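Local atomic coordinates of aminotransferase, classes I and II (Silicibacter pomeroyi DSS-3, PDB entry 3H14), a protein that probably transfers the amino group of L-aspartate to 2-oxoglutarate, giving oxaloacetate and L-glutamate, with pyridoxal 5'-phosphate as its cofactor. Residues A[91-96]-A[247-252]; A[105-110]-A[240-245]; A[212-217]-A[222-227]; A[126-131]-A[164-169]; A[155-160]-A[184-189]. All blocks are in the same frame, centred on the assembly; numbering follows the deposited sequence.

Interaction 1: A[91-96]-A[247-252]; sequences PGRVVI and DQVRVV
Gly-92, Arg-93 and Val-95 meet Val-249 and Val-252 where the first turn of helix 249-258 lies against edge strand 94-97, and the 3-10 turn leading into it, of the large mixed sheet characteristic of fold type I pyridoxal-phosphate enzymes. The backbones come nearest at Arg-93 and Val-249, whose CA atoms are 6.0 Å apart. Two kinds of contact share this small interface, which lies near the protein surface. The first sets methyl groups against polar backbone and an aliphatic stem. Val-249 CG1 comes within 3.5 Å of Gly-92 O, while its other methyl also lies against Arg-93 CA and, less closely, Arg-93 CG, the two side chains running at about a right angle. The guanidinium of Arg-93 takes no part, because its chain bends at chi3 and carries NE to the carbonyl of Val-244 and NH2 into a salt bridge with Asp-220. The second kind is purely apolar: one turn further along the helix, Val-252 CG1 touches Val-95 CG1 at 4.0 Å, and both valines also reach Met-242 on the adjacent strand. The closest approach belongs to Val-249, whose CG2, placed anti to the carbonyl carbon and beside the backbone N, lies 3.3 Å from Gly-92 O.

Interaction 2: A[105-110]-A[240-245]; sequences LLAFTA and GWMVVP
Selenomethionine Met-242 starts with CG wedged between its backbone N and carbonyl carbon (chi1 60°), runs extended through chi2, then bends at chi3 (-52°), which brings SE to Leu-106 and CE to Ala-107. Leu-106 has CG beside its own backbone N (chi1 -73°) and an extended chi2, which together put CD1 beside SE. Here one flexible chain spans the gap between a helix and a sheet: the CA atoms of Ala-107 and Met-242 stand 8.7 Å apart, yet every contact is of van der Waals length. SE lies 3.7 Å from Leu-106 CD1 and 3.8 Å from Leu-106 CB, the two side chains meeting at about a right angle. Beyond the bend, the terminal methyl CE presses on the helix wall itself, 3.9 Å from Ala-107 N and 4.0 Å from Ala-107 CB. The small alanine allows that approach. All three residues are buried, and Tyr-223, Val-95 and Thr-97 also touch the Met-242 side chain. Strand 94-97, helix 100-111 and strand 117-122 follow one another in the chain, and the helix packs here over antiparallel strand 240-243, a layering characteristic of the large domain of fold type I aminotransferases.

Interaction 3: A[212-217]-A[222-227]; sequences AVTALE and CYVINS
Ala-215 and Leu-216, in the short 3-10 turn that precedes strand 223-227 of the large-domain sheet, press their side chains onto Cys-222 and Val-224, where the chain enters that strand. The chain thus folds back on itself within a few residues, and the CA atoms of Ala-215 and Val-224 stand 7.1 Å apart. Cys-222 SG sits between its backbone N and carbonyl carbon (chi1 65°), which turns the sulfur toward the turn; it meets Ala-215 CB at 3.7 Å and Leu-216 CD2 at 4.0 Å. Val-224 uses a single methyl. Its CG2 lies 3.9 Å from Leu-216 CG and also touches the CD2 branch, with Ala-215 CB a little further off. Leu-216 therefore straddles the two residues, and it also rests on Val-243 of the neighbouring strand.

Several polar groups of the turn are bonded away from the strand residues they face. Glu-217 N bonds back to Thr-214 O at 3.0 Å, and Thr-214 N is held by Glu-217 OE1, which it meets on the anti side and 34° out of the carboxylate plane. A second carboxylate, that of Glu-201, takes both Thr-214 OG1 and Ala-215 N, one on each oxygen, and so pins the turn from the end of the adjacent strand 196-200. The contact between the two segments is itself apolar and rests on dispersion and close fit between buried methyl groups and the cysteine sulfur, while these hydrogen bonds shape and anchor the turn.

Interaction 4: A[126-131]-A[164-169]; sequences PSYRQI and GLMVAS
Tyr-128 on helix 126-134 and Met-166 on strand 164-168 face one another with CA atoms 8.8 Å apart, a helix-to-sheet spacing that the side chains must bridge. Tyr-128 does most of this. With CG anti to its carbonyl carbon (chi1 -65°), the ring extends from the helix toward the strand and passes beside two residues on the same face of it. Met-166, a selenomethionine, comes up at about a right angle and places SE over one face of the ring, 4.5 Å from the centroid and 24° off the normal; the nearest ring atom, Tyr-128 CE1, is 4.1 Å from SE. This is a Met-aromatic contact, although Met-166 was modelled in two conformers, so the exact placing of SE over the ring is less certain than that of the tyrosine.

The setting is the parallel part of the large-domain sheet. Strands 117-122 and 138-143 are joined through helix 126-134 in a beta-alpha-beta crossover, and strand 164-168 lies on the other side of 117-122. The helix thus reaches past Ile-120 to a strand outside its own unit.

Further along the ring, Tyr-128 OH rests 3.3 Å from Ala-168 CB. The same oxygen is hydrogen-bonded to Asp-200 OD2 at the end of strand 196-200, which fixes the far end of the phenol, while the rings of Tyr-125 and Tyr-128 meet edge-to-face. A glycerol, probably carried over from crystallisation, is hydrogen-bonded to Met-166 O and Ala-168 N.

Interaction 5: A[155-160]-A[184-189]; sequences ADFAGL and GALIEA
Phe-157 fills the tight half of this contact, its ring directed at Leu-186 and Ala-189, which lie about one turn apart on helix 180-192. The ring is carried there by a first torsion of 58°, with CG between the backbone N and the carbonyl carbon. Leu-186 CD2 meets the ring at its edge, in its plane, 3.8 Å from Phe-157 CE2. Ala-189 CB lies 3.9 Å from Phe-157 CZ and 4.1 Å from CE1. Cutting Phe-157 back to an alanine would probably open a gap beside the helix, leaving Leu-186 CD2 and Ala-189 CB without their aromatic partner. The other half is loose by comparison: from Phe-157 the chain makes a type I beta turn, closed by Leu-160 N bonding to Phe-157 O at 3.0 Å, and Ala-158 and Gly-159 at its corner are exposed to solvent. Phe-157 O also accepts from Gln-193 NE2, a polar tie just past the helix. On the inner side the ring reaches Leu-165 of strand 164-168, while Leu-186 lies on Val-167 of the same strand and Phe-197 of strand 196-200, so that Phe-157, at the end of the short, weakly bonded helix 154-157, and helix 180-192 pack on the same face of the sheet.

In the fold
The five contacts can be read across one seven-stranded mixed sheet. Interactions 1, 2 and 3 crowd its 94-97 end, with centres 8 to 14 Å apart, on adjoining strands 94-97, 240-243 and 223-227; Met-242 N bonds to Val-95 O, and Val-224 N to Val-243 O. Interaction 4 lies on strand 164-168, and interaction 5, about 16 Å from it between centres, reaches that strand through Phe-157 and Leu-186. Along the chain, interaction 1 encloses the other four; 4 and 5 interleave, and both close before 3 opens. Segments near and far in sequence thus build a single large domain, helices packed on both faces, the framework on which this family carries pyridoxal phosphate.

Interaction 1: A[91-96]-A[247-252]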
# COMPACT_ATOMS: atom_id res chain seq x y z
N PRO A 91 20.24 -13.61 -4.16
CA PRO A 91 19.17 -14.08 -3.25
C PRO A 91 19.49 -13.98 -1.78
O PRO A 91 18.57 -13.95 -0.97
CB PRO A 91 18.95 -15.54 -3.66
CG PRO A 91 20.01 -15.89 -4.61
CD PRO A 91 20.64 -14.65 -5.14
N GLY A 92 20.77 -13.92 -1.43
CA GLY A 92 21.18 -13.70 -0.06
C GLY A 92 20.68 -12.39 0.52
O GLY A 92 20.60 -12.25 1.73
N ARG A 93 20.38 -11.43 -0.34
CA ARG A 93 19.87 -10.11 0.10
C ARG A 93 18.35 -10.06 0.26
O ARG A 93 17.84 -9.05 0.69
CB ARG A 93 20.32 -9.01 -0.88
CG ARG A 93 21.79 -8.63 -0.72
CD ARG A 93 22.29 -7.78 -1.84
NE ARG A 93 21.60 -6.50 -1.81
CZ ARG A 93 21.57 -5.62 -2.80
NH1 ARG A 93 22.25 -5.81 -3.92
NH2 ARG A 93 20.87 -4.50 -2.63
N VAL A 94 17.65 -11.13 -0.16
CA VAL A 94 16.19 -11.23 -0.03
C VAL A 94 15.90 -11.84 1.33
O VAL A 94 16.44 -12.90 1.67
CB VAL A 94 15.57 -12.08 -1.17
CG1 VAL A 94 13.98 -12.26 -1.00
CG2 VAL A 94 15.90 -11.48 -2.48
N VAL A 95 15.13 -11.13 2.16
CA VAL A 95 14.68 -11.60 3.44
C VAL A 95 13.14 -11.81 3.37
O VAL A 95 12.39 -10.88 3.06
CB VAL A 95 15.00 -10.57 4.54
CG1 VAL A 95 14.48 -11.01 5.90
CG2 VAL A 95 16.50 -10.32 4.61
N ILE A 96 12.71 -13.03 3.69
CA ILE A 96 11.30 -13.37 3.68
C ILE A 96 10.71 -12.91 5.01
O ILE A 96 11.26 -13.18 6.06
CB ILE A 96 11.11 -14.87 3.54
CG1 ILE A 96 11.81 -15.38 2.28
CG2 ILE A 96 9.61 -15.20 3.54
CD1 ILE A 96 11.55 -14.55 0.98
N ASP A 247 25.70 -5.81 3.40
CA ASP A 247 26.15 -5.63 4.79
C ASP A 247 25.03 -5.52 5.81
O ASP A 247 25.29 -5.47 7.01
CB ASP A 247 27.14 -4.44 4.93
CG ASP A 247 26.54 -3.09 4.51
OD1 ASP A 247 25.33 -2.88 4.60
OD2 ASP A 247 27.33 -2.20 4.07
N GLN A 248 23.77 -5.50 5.35
CA GLN A 248 22.63 -5.39 6.27
C GLN A 248 21.90 -6.71 6.53
O GLN A 248 21.16 -6.81 7.49
CB GLN A 248 21.65 -4.34 5.73
CG GLN A 248 22.23 -2.94 5.76
CD GLN A 248 22.34 -2.41 7.19
OE1 GLN A 248 21.35 -2.36 7.91
NE2 GLN A 248 23.56 -2.02 7.61
N VAL A 249 22.12 -7.71 5.68
CA VAL A 249 21.47 -9.03 5.83
C VAL A 249 21.64 -9.60 7.22
O VAL A 249 20.66 -10.03 7.85
CB VAL A 249 21.98 -10.05 4.77
CG1 VAL A 249 21.35 -11.41 5.00
CG2 VAL A 249 21.71 -9.56 3.34
N ARG A 250 22.87 -9.62 7.73
CA ARG A 250 23.08 -10.22 9.05
C ARG A 250 22.42 -9.44 10.18
O ARG A 250 21.90 -10.04 11.13
CB ARG A 250 24.58 -10.42 9.34
CG ARG A 250 24.77 -11.35 10.54
CD ARG A 250 26.20 -11.73 10.78
N VAL A 251 22.41 -8.10 10.07
CA VAL A 251 21.66 -7.28 11.03
C VAL A 251 20.19 -7.70 11.07
O VAL A 251 19.62 -7.90 12.14
CB VAL A 251 21.77 -5.75 10.72
CG1 VAL A 251 20.93 -4.93 11.69
CG2 VAL A 251 23.23 -5.30 10.74
N VAL A 252 19.57 -7.80 9.90
CA VAL A 252 18.14 -8.15 9.80
C VAL A 252 17.89 -9.56 10.29
O VAL A 252 16.95 -9.79 11.07
CB VAL A 252 17.56 -7.95 8.38
CG1 VAL A 252 16.10 -8.35 8.36
CG2 VAL A 252 17.67 -6.48 7.97

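Interaction 2: A[105-110]-A[240-245]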
# COMPACT_ATOMS: atom_id res chain seq x y z
N LEU A 105 8.46 -3.57 10.64
CA LEU A 105 9.03 -3.82 11.95
C LEU A 105 10.53 -4.05 11.87
O LEU A 105 11.30 -3.54 12.69
CB LEU A 105 8.35 -5.04 12.60
CG LEU A 105 8.91 -5.48 13.95
CD1 LEU A 105 8.77 -4.34 14.95
CD2 LEU A 105 8.20 -6.73 14.46
N LEU A 106 10.97 -4.79 10.86
CA LEU A 106 12.35 -5.19 10.79
C LEU A 106 13.17 -4.01 10.31
O LEU A 106 14.21 -3.72 10.89
CB LEU A 106 12.52 -6.38 9.86
CG LEU A 106 12.02 -7.72 10.38
CD1 LEU A 106 12.15 -8.75 9.23
CD2 LEU A 106 12.83 -8.11 11.66
N ALA A 107 12.65 -3.31 9.29
CA ALA A 107 13.30 -2.11 8.81
C ALA A 107 13.47 -1.11 9.94
O ALA A 107 14.56 -0.59 10.16
CB ALA A 107 12.57 -1.52 7.67
N PHE A 108 12.38 -0.79 10.63
CA PHE A 108 12.46 0.28 11.61
C PHE A 108 13.36 -0.11 12.77
O PHE A 108 14.05 0.75 13.32
CB PHE A 108 11.06 0.64 12.14
CG PHE A 108 10.12 1.16 11.10
CD1 PHE A 108 10.59 1.67 9.90
CD2 PHE A 108 8.75 1.22 11.36
CE1 PHE A 108 9.71 2.17 8.96
CE2 PHE A 108 7.87 1.70 10.39
CZ PHE A 108 8.38 2.18 9.21
N THR A 109 13.36 -1.41 13.13
CA THR A 109 14.21 -1.87 14.24
C THR A 109 15.71 -1.78 13.91
O THR A 109 16.51 -1.38 14.76
CB THR A 109 13.85 -3.30 14.65
OG1 THR A 109 12.47 -3.32 15.06
CG2 THR A 109 14.77 -3.79 15.81
N ALA A 110 16.05 -2.16 12.69
CA ALA A 110 17.41 -2.13 12.19
C ALA A 110 17.94 -0.71 12.09
O ALA A 110 19.11 -0.44 12.35
CB ALA A 110 17.47 -2.83 10.80
N GLY A 240 5.75 -11.95 2.90
CA GLY A 240 6.27 -10.90 2.05
C GLY A 240 7.79 -11.01 2.04
O GLY A 240 8.35 -12.05 2.42
N TRP A 241 8.45 -9.95 1.60
CA TRP A 241 9.88 -9.92 1.56
C TRP A 241 10.40 -8.52 1.66
O TRP A 241 9.64 -7.55 1.49
CB TRP A 241 10.42 -10.57 0.29
CG TRP A 241 10.38 -9.78 -0.98
CD1 TRP A 241 11.34 -8.94 -1.47
CD2 TRP A 241 9.33 -9.80 -1.95
NE1 TRP A 241 10.96 -8.44 -2.68
CE2 TRP A 241 9.73 -8.95 -3.01
CE3 TRP A 241 8.10 -10.45 -2.04
CZ2 TRP A 241 8.94 -8.73 -4.14
CZ3 TRP A 241 7.30 -10.21 -3.16
CH2 TRP A 241 7.72 -9.36 -4.19
N MSE A 242 11.70 -8.44 1.92
CA MSE A 242 12.43 -7.20 1.85
C MSE A 242 13.79 -7.46 1.18
O MSE A 242 14.24 -8.60 1.13
CB MSE A 242 12.53 -6.57 3.25
CG MSE A 242 13.23 -7.40 4.28
SE MSE A 242 12.97 -6.82 6.14
CE MSE A 242 13.45 -4.99 5.90
N VAL A 243 14.37 -6.43 0.59
CA VAL A 243 15.73 -6.48 0.08
C VAL A 243 16.53 -5.45 0.84
O VAL A 243 16.10 -4.30 0.97
CB VAL A 243 15.77 -6.18 -1.45
CG1 VAL A 243 17.22 -6.29 -2.03
CG2 VAL A 243 14.80 -7.11 -2.22
N VAL A 244 17.68 -5.87 1.36
CA VAL A 244 18.59 -5.01 2.10
C VAL A 244 19.99 -5.14 1.48
O VAL A 244 20.27 -6.09 0.76
CB VAL A 244 18.62 -5.39 3.59
CG1 VAL A 244 17.22 -5.33 4.15
CG2 VAL A 244 19.18 -6.81 3.81
N PRO A 245 20.87 -4.16 1.74
CA PRO A 245 22.26 -4.21 1.28
C PRO A 245 22.97 -5.47 1.75
O PRO A 245 22.61 -6.01 2.78
CB PRO A 245 22.88 -2.97 1.93
CG PRO A 245 21.71 -2.03 2.14
CD PRO A 245 20.58 -2.90 2.47

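Interaction 3: A[212-217]-A[222-227]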
# COMPACT_ATOMS: atom_id res chain seq x y z
N ALA A 212 6.84 0.71 -12.95
CA ALA A 212 7.30 0.88 -11.58
C ALA A 212 8.81 0.84 -11.60
O ALA A 212 9.41 0.14 -12.43
CB ALA A 212 6.74 -0.20 -10.64
N VAL A 213 9.42 1.66 -10.75
CA VAL A 213 10.88 1.71 -10.63
C VAL A 213 11.31 1.22 -9.26
O VAL A 213 10.99 1.85 -8.28
CB VAL A 213 11.44 3.14 -10.83
CG1 VAL A 213 12.95 3.10 -10.78
CG2 VAL A 213 10.96 3.74 -12.17
N THR A 214 12.03 0.10 -9.18
CA THR A 214 12.56 -0.33 -7.89
C THR A 214 13.70 0.59 -7.50
O THR A 214 14.48 1.01 -8.34
CB THR A 214 13.01 -1.82 -7.84
OG1 THR A 214 13.44 -2.12 -6.51
CG2 THR A 214 14.17 -2.12 -8.75
N ALA A 215 13.76 0.94 -6.21
CA ALA A 215 14.87 1.72 -5.68
C ALA A 215 16.22 1.07 -5.95
O ALA A 215 17.22 1.77 -6.03
CB ALA A 215 14.70 1.94 -4.20
N LEU A 216 16.23 -0.25 -6.11
CA LEU A 216 17.45 -1.00 -6.49
C LEU A 216 18.05 -0.61 -7.85
O LEU A 216 19.21 -0.83 -8.08
CB LEU A 216 17.16 -2.50 -6.44
CG LEU A 216 16.65 -2.96 -5.05
CD1 LEU A 216 16.40 -4.44 -5.06
CD2 LEU A 216 17.65 -2.62 -3.97
N GLU A 217 17.26 -0.02 -8.73
CA GLU A 217 17.76 0.50 -10.01
C GLU A 217 18.62 1.76 -9.84
O GLU A 217 19.30 2.17 -10.78
CB GLU A 217 16.61 0.82 -10.96
CG GLU A 217 15.85 -0.39 -11.55
CD GLU A 217 14.69 0.03 -12.43
OE1 GLU A 217 13.50 -0.22 -12.08
OE2 GLU A 217 14.94 0.66 -13.47
N CYS A 222 19.53 1.10 0.53
CA CYS A 222 18.12 1.34 0.83
C CYS A 222 17.56 0.03 1.30
O CYS A 222 18.16 -1.01 1.07
CB CYS A 222 17.35 1.84 -0.41
SG CYS A 222 17.22 0.68 -1.76
N TYR A 223 16.45 0.09 2.01
CA TYR A 223 15.63 -1.08 2.33
C TYR A 223 14.45 -1.03 1.37
O TYR A 223 13.81 0.00 1.24
CB TYR A 223 15.13 -1.02 3.76
CG TYR A 223 16.09 -1.56 4.80
CD1 TYR A 223 17.48 -1.33 4.69
CD2 TYR A 223 15.62 -2.26 5.89
CE1 TYR A 223 18.36 -1.80 5.66
CE2 TYR A 223 16.50 -2.74 6.84
CZ TYR A 223 17.88 -2.50 6.71
OH TYR A 223 18.77 -2.97 7.65
N VAL A 224 14.17 -2.13 0.69
CA VAL A 224 12.95 -2.26 -0.14
C VAL A 224 11.98 -3.20 0.60
O VAL A 224 12.41 -4.29 1.10
CB VAL A 224 13.28 -2.80 -1.55
CG1 VAL A 224 12.01 -3.18 -2.33
CG2 VAL A 224 14.07 -1.80 -2.35
N ILE A 225 10.72 -2.79 0.69
CA ILE A 225 9.68 -3.55 1.41
C ILE A 225 8.63 -3.99 0.38
O ILE A 225 8.20 -3.19 -0.43
CB ILE A 225 9.00 -2.71 2.56
CG1 ILE A 225 10.04 -2.06 3.49
CG2 ILE A 225 7.93 -3.57 3.32
CD1 ILE A 225 11.08 -3.00 4.10
N ASN A 226 8.28 -5.28 0.40
CA ASN A 226 7.27 -5.80 -0.49
C ASN A 226 6.43 -6.87 0.21
O ASN A 226 6.62 -7.22 1.37
CB ASN A 226 7.88 -6.32 -1.77
CG ASN A 226 7.05 -5.96 -3.02
OD1 ASN A 226 5.83 -6.19 -3.09
ND2 ASN A 226 7.75 -5.44 -4.05
N SER A 227 5.46 -7.37 -0.53
CA SER A 227 4.43 -8.24 0.02
C SER A 227 3.83 -9.07 -1.11
O SER A 227 3.86 -8.65 -2.29
CB SER A 227 3.33 -7.40 0.66
OG SER A 227 2.32 -8.21 1.28

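Interaction 4: A[126-131]-A[164-169]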
# COMPACT_ATOMS: atom_id res chain seq x y z
N PRO A 126 -2.09 4.69 6.20
CA PRO A 126 -2.37 5.09 7.57
C PRO A 126 -1.48 4.44 8.64
O PRO A 126 -1.25 5.02 9.67
CB PRO A 126 -3.85 4.67 7.76
CG PRO A 126 -4.39 4.63 6.42
CD PRO A 126 -3.30 4.16 5.53
N SER A 127 -1.03 3.22 8.39
CA SER A 127 -0.26 2.49 9.37
C SER A 127 1.17 2.96 9.52
O SER A 127 1.78 2.66 10.52
CB SER A 127 -0.27 0.98 9.06
OG SER A 127 -1.54 0.42 9.37
N TYR A 128 1.72 3.70 8.55
CA TYR A 128 3.11 4.16 8.70
C TYR A 128 3.27 4.94 9.99
O TYR A 128 4.16 4.60 10.79
CB TYR A 128 3.59 5.08 7.58
CG TYR A 128 3.72 4.55 6.17
CD1 TYR A 128 3.98 3.23 5.89
CD2 TYR A 128 3.66 5.45 5.09
CE1 TYR A 128 4.10 2.80 4.60
CE2 TYR A 128 3.79 5.03 3.80
CZ TYR A 128 4.01 3.70 3.55
OH TYR A 128 4.13 3.30 2.24
N ARG A 129 2.48 6.00 10.17
CA ARG A 129 2.60 6.86 11.37
C ARG A 129 2.31 6.10 12.65
O ARG A 129 2.97 6.33 13.64
CB ARG A 129 1.76 8.16 11.30
CG ARG A 129 0.25 7.96 11.25
CD ARG A 129 -0.49 9.33 11.15
NE ARG A 129 -0.22 9.96 9.86
CZ ARG A 129 -0.97 9.80 8.77
NH1 ARG A 129 -2.07 9.06 8.80
NH2 ARG A 129 -0.63 10.41 7.64
N GLN A 130 1.39 5.15 12.60
CA GLN A 130 1.01 4.41 13.78
C GLN A 130 2.07 3.40 14.23
O GLN A 130 2.34 3.28 15.42
CB GLN A 130 -0.34 3.67 13.59
CG GLN A 130 -1.54 4.57 13.18
CD GLN A 130 -1.86 5.68 14.16
OE1 GLN A 130 -1.63 5.56 15.37
NE2 GLN A 130 -2.41 6.78 13.64
N ILE A 131 2.61 2.65 13.29
CA ILE A 131 3.70 1.68 13.56
C ILE A 131 4.93 2.42 14.07
O ILE A 131 5.55 1.99 15.02
CB ILE A 131 4.08 0.86 12.33
CG1 ILE A 131 2.94 -0.07 11.93
CG2 ILE A 131 5.39 0.01 12.57
CD1 ILE A 131 3.16 -0.77 10.55
N GLY A 164 15.24 8.96 8.91
CA GLY A 164 14.82 8.18 7.79
C GLY A 164 13.74 8.85 6.96
O GLY A 164 13.06 9.81 7.43
N LEU A 165 13.59 8.34 5.75
CA LEU A 165 12.54 8.73 4.82
C LEU A 165 11.91 7.51 4.16
O LEU A 165 12.61 6.63 3.64
CB LEU A 165 13.10 9.63 3.73
CG LEU A 165 12.08 10.14 2.69
CD1 LEU A 165 11.14 11.19 3.31
CD2 LEU A 165 12.83 10.72 1.46
N MSE A 166 10.59 7.48 4.13
CA MSE A 166 9.87 6.39 3.47
C MSE A 166 9.02 6.90 2.33
O MSE A 166 8.33 7.90 2.47
CB MSE A 166 8.97 5.68 4.45
CG MSE A 166 8.27 4.50 3.83
SE MSE A 166 8.21 2.95 4.97
CE MSE A 166 8.34 2.01 3.27
N VAL A 167 9.11 6.23 1.18
CA VAL A 167 8.34 6.59 -0.01
C VAL A 167 7.59 5.37 -0.51
O VAL A 167 8.04 4.23 -0.31
CB VAL A 167 9.24 7.13 -1.18
CG1 VAL A 167 9.99 8.37 -0.71
CG2 VAL A 167 10.20 6.05 -1.67
N ALA A 168 6.44 5.59 -1.16
CA ALA A 168 5.66 4.48 -1.73
C ALA A 168 5.31 4.79 -3.17
O ALA A 168 4.84 5.90 -3.47
CB ALA A 168 4.38 4.21 -0.91
N SER A 169 5.52 3.82 -4.05
CA SER A 169 5.18 3.95 -5.47
C SER A 169 4.93 2.56 -6.05
O SER A 169 5.83 1.72 -5.98
CB SER A 169 6.31 4.65 -6.26
OG SER A 169 6.07 4.64 -7.67

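Interaction 5: A[155-160]-A[184-189]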
# COMPACT_ATOMS: atom_id res chain seq x y z
N ALA A 155 12.62 19.24 -1.40
CA ALA A 155 12.29 20.47 -0.68
C ALA A 155 11.37 20.28 0.52
O ALA A 155 11.39 21.07 1.46
CB ALA A 155 11.69 21.56 -1.69
N ASP A 156 10.55 19.22 0.49
CA ASP A 156 9.66 18.90 1.57
C ASP A 156 10.37 18.50 2.86
O ASP A 156 9.79 18.60 3.94
CB ASP A 156 8.73 17.76 1.16
CG ASP A 156 7.65 18.20 0.16
OD1 ASP A 156 7.16 19.37 0.24
OD2 ASP A 156 7.27 17.36 -0.67
N PHE A 157 11.62 18.04 2.77
CA PHE A 157 12.36 17.67 3.98
C PHE A 157 13.76 18.30 4.09
O PHE A 157 14.48 18.03 5.03
CB PHE A 157 12.40 16.14 4.15
CG PHE A 157 13.02 15.41 3.00
CD1 PHE A 157 14.38 15.16 2.98
CD2 PHE A 157 12.24 14.94 1.95
CE1 PHE A 157 14.95 14.50 1.94
CE2 PHE A 157 12.81 14.27 0.91
CZ PHE A 157 14.17 14.05 0.90
N ALA A 158 14.09 19.23 3.20
CA ALA A 158 15.32 19.99 3.31
C ALA A 158 15.44 20.74 4.63
O ALA A 158 16.55 20.97 5.12
CB ALA A 158 15.48 20.95 2.08
N GLY A 159 14.32 21.10 5.24
CA GLY A 159 14.33 21.85 6.48
C GLY A 159 14.23 21.02 7.74
O GLY A 159 14.17 21.58 8.84
N LEU A 160 14.27 19.69 7.57
CA LEU A 160 13.92 18.75 8.61
C LEU A 160 15.09 17.79 8.91
O LEU A 160 15.70 17.24 8.00
CB LEU A 160 12.70 17.92 8.18
CG LEU A 160 11.38 18.67 7.92
CD1 LEU A 160 10.25 17.72 7.51
CD2 LEU A 160 10.98 19.47 9.13
N GLY A 184 15.45 8.96 -8.09
CA GLY A 184 16.84 9.39 -7.97
C GLY A 184 17.03 10.63 -7.11
O GLY A 184 17.90 10.66 -6.24
N ALA A 185 16.20 11.64 -7.35
CA ALA A 185 16.31 12.90 -6.65
C ALA A 185 16.05 12.70 -5.17
O ALA A 185 16.77 13.22 -4.33
CB ALA A 185 15.34 13.92 -7.21
N LEU A 186 15.01 11.92 -4.87
CA LEU A 186 14.68 11.61 -3.48
C LEU A 186 15.81 10.87 -2.79
O LEU A 186 16.16 11.21 -1.67
CB LEU A 186 13.37 10.80 -3.39
CG LEU A 186 12.09 11.60 -3.53
CD1 LEU A 186 10.87 10.67 -3.77
CD2 LEU A 186 11.90 12.46 -2.29
N ILE A 187 16.34 9.83 -3.43
CA ILE A 187 17.42 9.04 -2.85
C ILE A 187 18.68 9.90 -2.64
O ILE A 187 19.30 9.84 -1.56
CB ILE A 187 17.78 7.80 -3.72
CG1 ILE A 187 16.67 6.75 -3.61
CG2 ILE A 187 19.14 7.16 -3.28
CD1 ILE A 187 16.79 5.60 -4.62
N GLU A 188 19.05 10.69 -3.64
CA GLU A 188 20.23 11.57 -3.52
C GLU A 188 20.05 12.52 -2.33
O GLU A 188 20.94 12.66 -1.51
CB GLU A 188 20.49 12.31 -4.83
N ALA A 189 18.87 13.12 -2.21
CA ALA A 189 18.57 14.07 -1.16
C ALA A 189 18.54 13.44 0.22
O ALA A 189 19.07 14.01 1.18
CB ALA A 189 17.25 14.79 -1.45